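Local atomic coordinates of RTX-adhesin (Marinomonas primoryensis, PDB entry 5IRB), a protein that probably forms part of a very long calcium-binding adhesin that holds its Antarctic bacterium to diatoms and ice. Residues V254-N259 / G271-D276; V30-V35 / V46-N51; A221-D226 / G235-S240; Y55-N58 / T64-V67; G34-D39 / A84-T89. One frame throughout, in Å; residues are numbered along the deposited sequence. Where two conformers were deposited one is given.

Contact 1: residues V254-N259 / G271-D276; sequences VTLEIN and GEWSVD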
# COMPACT_ATOMS: atom_id res chain seq x y z
N VAL A 254 13.09 31.22 25.55
CA VAL A 254 12.67 31.50 26.90
C VAL A 254 11.92 32.84 26.90
O VAL A 254 12.45 33.85 26.44
CB VAL A 254 13.86 31.60 27.89
CG1 VAL A 254 13.33 31.60 29.31
CG2 VAL A 254 14.85 30.45 27.68
N THR A 255 10.70 32.84 27.41
CA THR A 255 9.88 34.04 27.38
C THR A 255 9.53 34.43 28.79
O THR A 255 9.09 33.59 29.57
CB THR A 255 8.61 33.82 26.55
OG1 THR A 255 8.98 33.48 25.21
CG2 THR A 255 7.74 35.09 26.53
N LEU A 256 9.75 35.71 29.11
CA LEU A 256 9.37 36.30 30.39
C LEU A 256 8.46 37.50 30.18
O LEU A 256 8.79 38.38 29.39
CB LEU A 256 10.62 36.78 31.16
CG LEU A 256 11.57 35.83 31.87
CD1 LEU A 256 12.28 34.95 30.89
CD2 LEU A 256 12.60 36.66 32.65
N GLU A 257 7.31 37.53 30.85
CA GLU A 257 6.46 38.72 30.84
C GLU A 257 6.51 39.40 32.21
O GLU A 257 6.08 38.84 33.23
CB GLU A 257 5.04 38.38 30.39
CG GLU A 257 5.03 37.95 28.91
CD GLU A 257 3.92 36.97 28.54
OE1 GLU A 257 3.19 36.51 29.44
OE2 GLU A 257 3.80 36.65 27.32
N ILE A 258 7.10 40.58 32.22
CA ILE A 258 7.33 41.36 33.42
C ILE A 258 6.78 42.76 33.26
O ILE A 258 7.16 43.47 32.33
CB ILE A 258 8.83 41.46 33.75
CG1 ILE A 258 9.47 40.07 33.73
CG2 ILE A 258 9.05 42.17 35.10
CD1 ILE A 258 10.96 40.07 33.91
N ASN A 259 5.88 43.14 34.16
CA ASN A 259 5.26 44.45 34.12
C ASN A 259 4.65 44.79 32.75
O ASN A 259 4.73 45.93 32.28
CB ASN A 259 6.28 45.51 34.54
CG ASN A 259 5.63 46.84 34.86
OD1 ASN A 259 4.47 46.88 35.27
ND2 ASN A 259 6.37 47.92 34.66
N GLY A 271 22.36 24.43 29.55
CA GLY A 271 21.01 24.47 30.08
C GLY A 271 20.69 25.71 30.93
O GLY A 271 19.81 25.67 31.79
N GLU A 272 21.38 26.81 30.67
CA GLU A 272 21.09 28.08 31.37
C GLU A 272 20.57 29.13 30.40
O GLU A 272 20.64 28.97 29.16
CB GLU A 272 22.34 28.60 32.10
CG GLU A 272 22.84 27.70 33.23
CD GLU A 272 24.12 28.21 33.89
OE1 GLU A 272 24.06 29.22 34.61
OE2 GLU A 272 25.19 27.60 33.67
N TRP A 273 20.02 30.19 30.95
CA TRP A 273 19.57 31.30 30.14
C TRP A 273 19.72 32.57 30.94
O TRP A 273 19.65 32.54 32.18
CB TRP A 273 18.12 31.09 29.68
CG TRP A 273 17.18 30.83 30.81
CD1 TRP A 273 16.76 29.60 31.26
CD2 TRP A 273 16.51 31.79 31.61
NE1 TRP A 273 15.90 29.75 32.32
CE2 TRP A 273 15.72 31.11 32.55
CE3 TRP A 273 16.51 33.20 31.65
CZ2 TRP A 273 14.94 31.74 33.52
CZ3 TRP A 273 15.73 33.84 32.61
CH2 TRP A 273 14.95 33.11 33.52
N SER A 274 19.95 33.69 30.26
CA SER A 274 19.98 35.00 30.91
C SER A 274 19.41 36.03 29.94
O SER A 274 19.57 35.90 28.71
CB SER A 274 21.39 35.39 31.37
OG SER A 274 21.38 36.63 32.06
N VAL A 275 18.72 37.03 30.47
CA VAL A 275 18.21 38.11 29.63
C VAL A 275 18.22 39.42 30.39
O VAL A 275 18.00 39.45 31.61
CB VAL A 275 16.79 37.78 29.10
CG1 VAL A 275 15.80 37.55 30.24
CG2 VAL A 275 16.29 38.84 28.14
N ASP A 276 18.52 40.51 29.69
CA ASP A 276 18.57 41.82 30.33
C ASP A 276 17.18 42.45 30.45
O ASP A 276 16.46 42.60 29.46
CB ASP A 276 19.54 42.74 29.58
CG ASP A 276 21.01 42.43 29.88
OD1 ASP A 276 21.30 41.66 30.83
OD2 ASP A 276 21.88 42.94 29.15
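V254 and W273 meet at about a right angle, the valine pressing one methyl onto a face of the indole. Its CG1 stands 4.0 Å from the centroid of the five-membered ring, only 13° off the ring normal, a well-centred CH-pi contact. The other methyl drops toward the base of the same side chain, with V254 CG2 3.9 Å from W273 CB. The indole is brought under the valine by its first torsion (chi1 54°), which tucks CG between the backbone N and the carbonyl carbon. L256 approaches the far rim of the six-membered ring from the opposite direction, its CD1 lying obliquely 4.0 Å from W273 CZ3. Its second methyl goes elsewhere: L256 CD2 meets V275 CG1 tip to tip at 4.1 Å. The strands belong to the two facing sheets of an immunoglobulin-like beta-sandwich, and their axes come within 9.0 Å at an angle of 42°. A290 of strand 287-295 adds to the packing around the tryptophan, and W273 NE1 makes a weak hydrogen bond to T242 O. Every touching atom across the interface is carbon, so the contact rests on van der Waals forces and the burial of apolar surface.

Contact 2: residues V30-V35 / V46-N51; sequences VTLTGV and VTLVIN
L32 reaches from one sheet of an immunoglobulin-like beta-sandwich to L48 and I50 on the other. Strand 29-38 is the middle strand of the three-stranded sheet and strand 43-50 an inner strand of the five-stranded one, so the meeting takes place in the hydrophobic core. At its root, L32 CB already lies 4.3 Å from L48 CD1. The side chain continues through L32 CG, 4.6 Å from the same L48 CD1, and its second torsion is fully extended (chi2 -180°): CD1 prolongs the line from CA, while CD2 branches off it. That extended methyl does the touching. L32 CD1 comes to 3.7 Å from L48 CD1, the two leucines crossing at a slant, and to 3.8 Å from I50 CD1, which meets it tip to tip. One methyl is thereby seated on two neighbouring inward side chains of the opposite strand, whose own ends, L48 CD1 and I50 CD1, are 4.4 Å apart. V69 packs against L32 from strand 64-70, and L74 and D73 of helix 71-76 flank I50. This helix leads into a calcium site that includes D77, a residue tied to the end of the segment as well: the carboxylate oxygen D77 OD1 accepts a hydrogen bond from the backbone N of N51.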
# COMPACT_ATOMS: atom_id res chain seq x y z
N VAL A 30 -13.54 -29.31 -20.15
CA VAL A 30 -13.45 -28.42 -21.30
C VAL A 30 -13.88 -29.18 -22.57
O VAL A 30 -13.55 -30.35 -22.73
CB VAL A 30 -12.02 -27.87 -21.44
CG1 VAL A 30 -11.84 -27.15 -22.75
CG2 VAL A 30 -11.69 -26.92 -20.24
N THR A 31 -14.61 -28.51 -23.46
CA THR A 31 -15.02 -29.08 -24.72
C THR A 31 -14.12 -28.64 -25.86
O THR A 31 -14.00 -27.45 -26.15
CB THR A 31 -16.46 -28.70 -25.04
OG1 THR A 31 -17.30 -29.17 -23.98
CG2 THR A 31 -16.90 -29.34 -26.36
N LEU A 32 -13.44 -29.61 -26.46
CA LEU A 32 -12.60 -29.37 -27.61
C LEU A 32 -13.39 -29.83 -28.83
O LEU A 32 -14.17 -30.77 -28.73
CB LEU A 32 -11.29 -30.13 -27.48
CG LEU A 32 -10.43 -29.82 -26.26
CD1 LEU A 32 -9.15 -30.64 -26.26
CD2 LEU A 32 -10.11 -28.33 -26.21
N THR A 33 -13.18 -29.18 -29.97
CA THR A 33 -14.03 -29.41 -31.12
C THR A 33 -13.18 -29.28 -32.37
O THR A 33 -12.10 -28.70 -32.33
CB THR A 33 -15.21 -28.41 -31.23
OG1 THR A 33 -14.72 -27.12 -31.59
CG2 THR A 33 -16.02 -28.33 -29.93
N GLY A 34 -13.68 -29.82 -33.48
CA GLY A 34 -13.04 -29.61 -34.75
C GLY A 34 -13.85 -30.18 -35.88
O GLY A 34 -15.05 -30.44 -35.76
N VAL A 35 -13.17 -30.37 -37.01
CA VAL A 35 -13.82 -30.84 -38.22
C VAL A 35 -12.89 -31.82 -38.92
O VAL A 35 -11.66 -31.74 -38.79
CB VAL A 35 -14.18 -29.69 -39.17
CG1 VAL A 35 -15.27 -28.83 -38.58
CG2 VAL A 35 -12.96 -28.86 -39.52
N VAL A 46 -12.14 -39.81 -33.85
CA VAL A 46 -11.09 -38.87 -33.46
C VAL A 46 -10.45 -39.25 -32.12
O VAL A 46 -11.15 -39.46 -31.12
CB VAL A 46 -11.62 -37.43 -33.36
CG1 VAL A 46 -10.55 -36.50 -32.79
CG2 VAL A 46 -12.09 -36.96 -34.72
N THR A 47 -9.13 -39.36 -32.13
CA THR A 47 -8.35 -39.62 -30.93
C THR A 47 -7.49 -38.40 -30.59
O THR A 47 -6.74 -37.89 -31.43
CB THR A 47 -7.47 -40.86 -31.11
OG1 THR A 47 -8.31 -41.99 -31.39
CG2 THR A 47 -6.66 -41.15 -29.84
N LEU A 48 -7.59 -37.95 -29.34
CA LEU A 48 -6.82 -36.81 -28.83
C LEU A 48 -5.92 -37.29 -27.72
O LEU A 48 -6.34 -38.11 -26.91
CB LEU A 48 -7.72 -35.73 -28.26
CG LEU A 48 -8.81 -34.97 -29.01
CD1 LEU A 48 -9.26 -33.80 -28.17
CD2 LEU A 48 -8.30 -34.48 -30.34
N VAL A 49 -4.70 -36.77 -27.65
CA VAL A 49 -3.84 -37.07 -26.50
C VAL A 49 -3.44 -35.78 -25.82
O VAL A 49 -2.97 -34.85 -26.48
CB VAL A 49 -2.59 -37.89 -26.89
CG1 VAL A 49 -1.72 -38.14 -25.64
CG2 VAL A 49 -3.00 -39.21 -27.54
N ILE A 50 -3.60 -35.73 -24.51
CA ILE A 50 -3.31 -34.54 -23.73
C ILE A 50 -2.80 -34.97 -22.39
O ILE A 50 -3.46 -35.74 -21.67
CB ILE A 50 -4.56 -33.64 -23.52
CG1 ILE A 50 -5.24 -33.29 -24.84
CG2 ILE A 50 -4.19 -32.38 -22.76
CD1 ILE A 50 -6.73 -33.05 -24.70
N ASN A 51 -1.60 -34.50 -22.06
CA ASN A 51 -0.95 -34.82 -20.78
C ASN A 51 -0.84 -36.34 -20.62
O ASN A 51 -1.05 -36.88 -19.54
CB ASN A 51 -1.73 -34.17 -19.63
CG ASN A 51 -1.03 -34.32 -18.26
OD1 ASN A 51 0.19 -34.24 -18.17
ND2 ASN A 51 -1.81 -34.51 -17.21

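Contact 3: residues A221-D226 / G235-S240; sequences AITSDD and GTVAVS. With CA (calcium ion), chain K; CA (calcium ion), chain E.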
# COMPACT_ATOMS: atom_id res chain seq x y z
N ALA A 221 17.88 34.03 41.79
CA ALA A 221 17.62 35.22 42.57
C ALA A 221 17.66 36.46 41.69
O ALA A 221 18.46 36.53 40.74
CB ALA A 221 18.64 35.33 43.73
N ILE A 222 16.79 37.41 41.98
CA ILE A 222 16.74 38.65 41.21
C ILE A 222 17.74 39.61 41.83
O ILE A 222 17.47 40.22 42.86
CB ILE A 222 15.33 39.25 41.21
CG1 ILE A 222 14.29 38.18 40.81
CG2 ILE A 222 15.27 40.50 40.32
CD1 ILE A 222 14.60 37.46 39.53
N THR A 223 18.89 39.73 41.17
CA THR A 223 20.15 40.20 41.79
C THR A 223 20.54 39.26 42.95
O THR A 223 19.78 38.36 43.33
CB THR A 223 20.08 41.66 42.28
OG1 THR A 223 19.11 41.78 43.34
CG2 THR A 223 19.68 42.59 41.13
N SER A 224 21.73 39.47 43.51
CA SER A 224 22.32 38.49 44.43
C SER A 224 21.50 38.26 45.72
O SER A 224 21.49 37.15 46.27
CB SER A 224 23.75 38.89 44.78
OG SER A 224 23.84 40.29 44.89
N ASP A 225 20.84 39.30 46.21
CA ASP A 225 20.02 39.16 47.42
C ASP A 225 18.52 39.04 47.15
O ASP A 225 17.74 39.00 48.10
CB ASP A 225 20.29 40.35 48.36
CG ASP A 225 19.77 41.67 47.82
OD1 ASP A 225 19.13 41.72 46.75
OD2 ASP A 225 20.02 42.70 48.47
N ASP A 226 18.13 38.97 45.88
CA ASP A 226 16.74 38.73 45.48
C ASP A 226 15.86 39.93 45.86
O ASP A 226 14.65 39.79 46.06
CB ASP A 226 16.22 37.43 46.11
CG ASP A 226 15.06 36.83 45.35
OD1 ASP A 226 15.03 36.90 44.09
OD2 ASP A 226 14.17 36.27 46.03
N GLY A 235 18.55 50.90 36.62
CA GLY A 235 19.34 50.36 35.53
C GLY A 235 18.80 49.12 34.84
O GLY A 235 17.59 48.96 34.66
N THR A 236 19.71 48.25 34.42
CA THR A 236 19.35 47.01 33.74
C THR A 236 19.71 45.87 34.66
O THR A 236 20.75 45.92 35.32
CB THR A 236 20.10 46.86 32.40
OG1 THR A 236 19.70 47.91 31.51
CG2 THR A 236 19.79 45.52 31.77
N VAL A 237 18.85 44.87 34.75
CA VAL A 237 19.14 43.70 35.58
C VAL A 237 19.15 42.42 34.74
O VAL A 237 18.22 42.17 33.97
CB VAL A 237 18.14 43.55 36.73
CG1 VAL A 237 18.27 42.19 37.38
CG2 VAL A 237 18.35 44.64 37.76
N ALA A 238 20.20 41.62 34.90
CA ALA A 238 20.29 40.33 34.22
C ALA A 238 19.49 39.27 34.96
O ALA A 238 19.87 38.84 36.06
CB ALA A 238 21.75 39.90 34.09
N VAL A 239 18.36 38.86 34.39
CA VAL A 239 17.58 37.78 34.95
C VAL A 239 17.98 36.45 34.30
O VAL A 239 18.02 36.33 33.08
CB VAL A 239 16.08 38.03 34.75
CG1 VAL A 239 15.25 36.88 35.30
CG2 VAL A 239 15.68 39.38 35.41
N SER A 240 18.28 35.45 35.13
CA SER A 240 18.81 34.18 34.66
C SER A 240 18.16 33.00 35.38
O SER A 240 17.49 33.18 36.41
CB SER A 240 20.33 34.13 34.83
OG SER A 240 20.69 34.09 36.20
CA CA K . 19.73 43.41 45.08
CA CA E . 13.42 35.08 44.12
O HOH W 1 17.75 35.92 37.91
O HOH W 2 19.61 38.35 39.04
O HOH W 3 20.03 44.93 46.84
O HOH W 4 13.84 34.84 41.64
O HOH W 5 12.05 33.25 43.05
O HOH W 6 15.22 33.36 44.60
O HOH W 7 11.88 34.10 45.80
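A calcium-binding loop, containing a type I beta turn from T223 to D226, is laid against strand 236-244 through T223 on V237 and I222 on V239. T223 crosses V237 at about a right angle, with T223 CG2 4.0 Å from V237 CG1; I222 CD1 lies 4.3 Å from V239 CG1. T223 is two-sided: its methyl packs on the strand, while its first torsion (chi1 65°) directs T223 OG1 to one calcium ion, a ligand bond of 2.5 Å. D225 OD1 and a water bind the same ion, and V227 O and the carboxylate of E232 complete much of the shell. The T-x-D-x-V pattern followed by a glutamate recurs in this chain at T16, D18, V20 and E25 and at T120, D122, V124 and E129. D226 serves a second calcium ion with both carboxylate oxygens, joined by T309 O of strand 301-312 and four waters. D226 OD1 is gripped twice, since its anti lone pair also takes an almost straight bond from I222 N (2.8 Å, 176°), which ties the turn's last residue back to the loop's entrance. Polar contact with the strand runs through water: one molecule accepts from S240 N and lies beside A221 O, and another accepts from T223 N at 2.6 Å, with A238 O 3.0 Å from its oxygen.

Contact 4: residues Y55-N58 / T64-V67; sequences YSTN and TWSV
T57 and V67 meet at their branch points, with T57 CB 3.9 Å from V67 CB. V67 CG2 lies beside them, 3.6 Å from S56 O and 4.2 Å from Y55 CB. The T57 methyl CG2 reaches on to W65 CB at 4.0 Å, the threonine crossing the tryptophan at about a right angle, and N58 O comes within 3.4 Å of W65 CB. T57 OG1, held anti to the backbone N (chi1 -166°), donates to a bridging water at 2.9 Å. That water donates in turn to N58 O (2.6 Å) and accepts from S66 N, so it links the two strands, whose backbones have no clear direct hydrogen bond between these segments. These strands are outermost in different sheets of an immunoglobulin-like beta-sandwich, running at 142° to each other with axes 6.5 Å apart, and the contact is a seam along one flank of the sandwich, much of it open to solvent. Each strand is held by its own sheet: Y55 and T57 pair by backbone with L48 and V46, and W65 and V67 with G34 and L32. The indole goes inward among L10, I12, V36, V46 and L48. At the other end of the seam, the Y55 hydroxyl is hydrogen-bonded to D73 OD2 and to A70 N.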
# COMPACT_ATOMS: atom_id res chain seq x y z
N TYR A 55 -8.31 -39.11 -25.19
CA TYR A 55 -9.74 -38.90 -25.29
C TYR A 55 -10.18 -39.28 -26.70
O TYR A 55 -9.43 -39.09 -27.66
CB TYR A 55 -10.11 -37.44 -25.00
CG TYR A 55 -9.74 -36.99 -23.60
CD1 TYR A 55 -8.45 -36.57 -23.31
CD2 TYR A 55 -10.67 -37.01 -22.58
CE1 TYR A 55 -8.10 -36.16 -22.02
CE2 TYR A 55 -10.33 -36.62 -21.29
CZ TYR A 55 -9.05 -36.19 -21.02
OH TYR A 55 -8.72 -35.80 -19.74
N SER A 56 -11.44 -39.71 -26.82
CA SER A 56 -11.99 -40.20 -28.08
C SER A 56 -13.42 -39.76 -28.30
O SER A 56 -14.18 -39.60 -27.36
CB SER A 56 -11.95 -41.73 -28.12
OG SER A 56 -10.65 -42.19 -28.45
N THR A 57 -13.78 -39.60 -29.55
CA THR A 57 -15.17 -39.31 -29.88
C THR A 57 -15.50 -39.70 -31.31
O THR A 57 -14.60 -40.02 -32.08
CB THR A 57 -15.49 -37.82 -29.67
OG1 THR A 57 -16.91 -37.65 -29.69
CG2 THR A 57 -14.88 -36.98 -30.77
N ASN A 58 -16.78 -39.60 -31.66
CA ASN A 58 -17.26 -39.84 -33.02
C ASN A 58 -17.18 -38.58 -33.85
O ASN A 58 -17.02 -37.49 -33.29
CB ASN A 58 -18.73 -40.27 -33.01
CG ASN A 58 -18.89 -41.72 -32.74
OD1 ASN A 58 -17.98 -42.50 -33.00
ND2 ASN A 58 -20.06 -42.11 -32.22
N THR A 64 -18.17 -32.54 -38.26
CA THR A 64 -17.70 -31.95 -37.01
C THR A 64 -17.56 -32.99 -35.91
O THR A 64 -18.08 -34.10 -36.01
CB THR A 64 -18.66 -30.84 -36.47
OG1 THR A 64 -19.92 -31.43 -36.14
CG2 THR A 64 -18.85 -29.72 -37.47
N TRP A 65 -16.87 -32.62 -34.84
CA TRP A 65 -16.74 -33.48 -33.68
C TRP A 65 -16.46 -32.60 -32.46
O TRP A 65 -16.05 -31.45 -32.59
CB TRP A 65 -15.61 -34.49 -33.84
CG TRP A 65 -14.28 -33.89 -34.18
CD1 TRP A 65 -13.79 -33.63 -35.42
CD2 TRP A 65 -13.29 -33.40 -33.26
NE1 TRP A 65 -12.54 -33.06 -35.33
CE2 TRP A 65 -12.22 -32.91 -34.00
CE3 TRP A 65 -13.20 -33.36 -31.85
CZ2 TRP A 65 -11.07 -32.38 -33.42
CZ3 TRP A 65 -12.07 -32.83 -31.27
CH2 TRP A 65 -11.02 -32.35 -32.05
N SER A 66 -16.68 -33.18 -31.30
CA SER A 66 -16.62 -32.46 -30.04
C SER A 66 -16.44 -33.49 -28.94
O SER A 66 -17.03 -34.57 -29.00
CB SER A 66 -17.87 -31.61 -29.84
OG SER A 66 -18.43 -31.86 -28.57
N VAL A 67 -15.61 -33.16 -27.95
CA VAL A 67 -15.27 -34.11 -26.89
C VAL A 67 -14.91 -33.39 -25.59
O VAL A 67 -14.22 -32.37 -25.60
CB VAL A 67 -14.09 -35.04 -27.30
CG1 VAL A 67 -12.81 -34.27 -27.52
CG2 VAL A 67 -13.91 -36.18 -26.27
O HOH W 8 -18.26 -35.91 -31.58

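Contact 5: residues G34-D39 / A84-T89; sequences GVVNGD and ASVVVT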
# COMPACT_ATOMS: atom_id res chain seq x y z
N GLY A 34 -13.68 -29.82 -33.48
CA GLY A 34 -13.04 -29.61 -34.75
C GLY A 34 -13.85 -30.18 -35.88
O GLY A 34 -15.05 -30.44 -35.76
N VAL A 35 -13.17 -30.37 -37.01
CA VAL A 35 -13.82 -30.84 -38.22
C VAL A 35 -12.89 -31.82 -38.92
O VAL A 35 -11.66 -31.74 -38.79
CB VAL A 35 -14.18 -29.69 -39.17
CG1 VAL A 35 -15.27 -28.83 -38.58
CG2 VAL A 35 -12.96 -28.86 -39.52
N VAL A 36 -13.48 -32.76 -39.65
CA VAL A 36 -12.74 -33.64 -40.55
C VAL A 36 -13.22 -33.29 -41.96
O VAL A 36 -14.41 -33.27 -42.21
CB VAL A 36 -12.99 -35.14 -40.26
CG1 VAL A 36 -12.21 -36.02 -41.25
CG2 VAL A 36 -12.66 -35.49 -38.81
N ASN A 37 -12.31 -33.00 -42.87
CA ASN A 37 -12.69 -32.59 -44.20
C ASN A 37 -12.08 -33.51 -45.22
O ASN A 37 -11.21 -34.30 -44.88
CB ASN A 37 -12.14 -31.18 -44.47
CG ASN A 37 -12.96 -30.11 -43.82
OD1 ASN A 37 -12.47 -29.29 -43.02
ND2 ASN A 37 -14.24 -30.09 -44.15
N GLY A 38 -12.39 -33.35 -46.50
CA GLY A 38 -11.72 -34.15 -47.49
C GLY A 38 -12.71 -35.06 -48.16
O GLY A 38 -13.82 -34.64 -48.40
N ASP A 39 -12.29 -36.27 -48.47
CA ASP A 39 -13.20 -37.29 -49.01
C ASP A 39 -14.42 -37.53 -48.12
O ASP A 39 -14.36 -37.41 -46.89
CB ASP A 39 -12.48 -38.61 -49.18
CG ASP A 39 -11.66 -38.64 -50.42
OD1 ASP A 39 -12.10 -38.05 -51.41
OD2 ASP A 39 -10.60 -39.30 -50.41
N ALA A 84 -3.68 -34.88 -32.14
CA ALA A 84 -4.92 -35.49 -32.56
C ALA A 84 -4.72 -36.38 -33.79
O ALA A 84 -3.88 -36.09 -34.64
CB ALA A 84 -5.95 -34.42 -32.87
N SER A 85 -5.48 -37.45 -33.86
CA SER A 85 -5.55 -38.21 -35.10
C SER A 85 -6.97 -38.73 -35.36
O SER A 85 -7.81 -38.78 -34.45
CB SER A 85 -4.54 -39.36 -35.07
OG SER A 85 -4.86 -40.30 -34.06
N VAL A 86 -7.24 -39.05 -36.62
CA VAL A 86 -8.57 -39.54 -36.98
C VAL A 86 -8.45 -40.73 -37.97
O VAL A 86 -7.55 -40.76 -38.81
CB VAL A 86 -9.43 -38.41 -37.58
CG1 VAL A 86 -8.83 -37.87 -38.86
CG2 VAL A 86 -10.90 -38.86 -37.78
N VAL A 87 -9.33 -41.71 -37.81
CA VAL A 87 -9.58 -42.68 -38.88
C VAL A 87 -11.07 -42.61 -39.25
O VAL A 87 -11.93 -42.53 -38.37
CB VAL A 87 -9.18 -44.10 -38.46
CG1 VAL A 87 -9.86 -44.50 -37.17
CG2 VAL A 87 -9.51 -45.10 -39.58
N VAL A 88 -11.35 -42.58 -40.56
CA VAL A 88 -12.72 -42.53 -41.05
C VAL A 88 -13.00 -43.72 -41.99
O VAL A 88 -12.07 -44.30 -42.56
CB VAL A 88 -13.02 -41.23 -41.83
CG1 VAL A 88 -12.69 -40.00 -41.01
CG2 VAL A 88 -12.28 -41.23 -43.17
N THR A 89 -14.28 -44.05 -42.16
CA THR A 89 -14.70 -45.17 -43.01
C THR A 89 -15.85 -44.70 -43.88
O THR A 89 -16.67 -43.92 -43.41
CB THR A 89 -15.16 -46.39 -42.19
OG1 THR A 89 -14.13 -46.75 -41.27
CG2 THR A 89 -15.47 -47.57 -43.12
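V36 fits between V86 and V88 with one methyl for each. V36 CG2 meets V86 CG2 tip to tip at 3.9 Å, whereas V36 CG1 slides past V88 CG1 in the opposite sense at 4.0 Å. The valine can serve both because its CG1 is anti to the backbone N (chi1 179°), which spreads the two methyls along the facing strand. The closeness is confined to these side-chain ends: the backbones stand well apart, with V36 CA 8.1 Å from V86 CA, as expected between the two sheets of a beta-sandwich. All three valines are buried. Beyond V36 the chain loses this hold. N37 and G38 are exposed, and D39, where the strand has ended, is tied instead to the N-terminal stretch through a hydrogen bond from L7 N to D39 OD2. The alternating residues V35 and V87 belong to the outer surfaces, V35 beside D11 and V87 beside Q95 and T97. Towards this end of the sandwich the core is filled out by L6 and F41 from loops and by I8 of strand 8-12, while V46 of strand 43-50 and A98 of strand 95-106 flank V86 within the five-stranded sheet.

Overall arrangement
From the N terminus, residues 29-38 open two contacts. Contact 2 closes first, on strand 43-50, and contact 5 much later, on strand 81-89; both bridge the two sheets of the first sandwich and share G34 and V35, the loop of contact 2 (30-51) overlapping that of contact 5 (34-89) without lying wholly inside it. Contact 4 does fall wholly within the span of contact 5 and follows contact 2, joining the sheets along one edge. Far along the rod-like chain, about 104 Å between the centres of contacts 2 and 3, contact 3 closes a calcium loop onto strand 236-244. Contact 1 follows in series, bridging the sheets of the last of the three sandwiches, and V275 N to V239 O, probably hydrogen-bonded, joins it to contact 3.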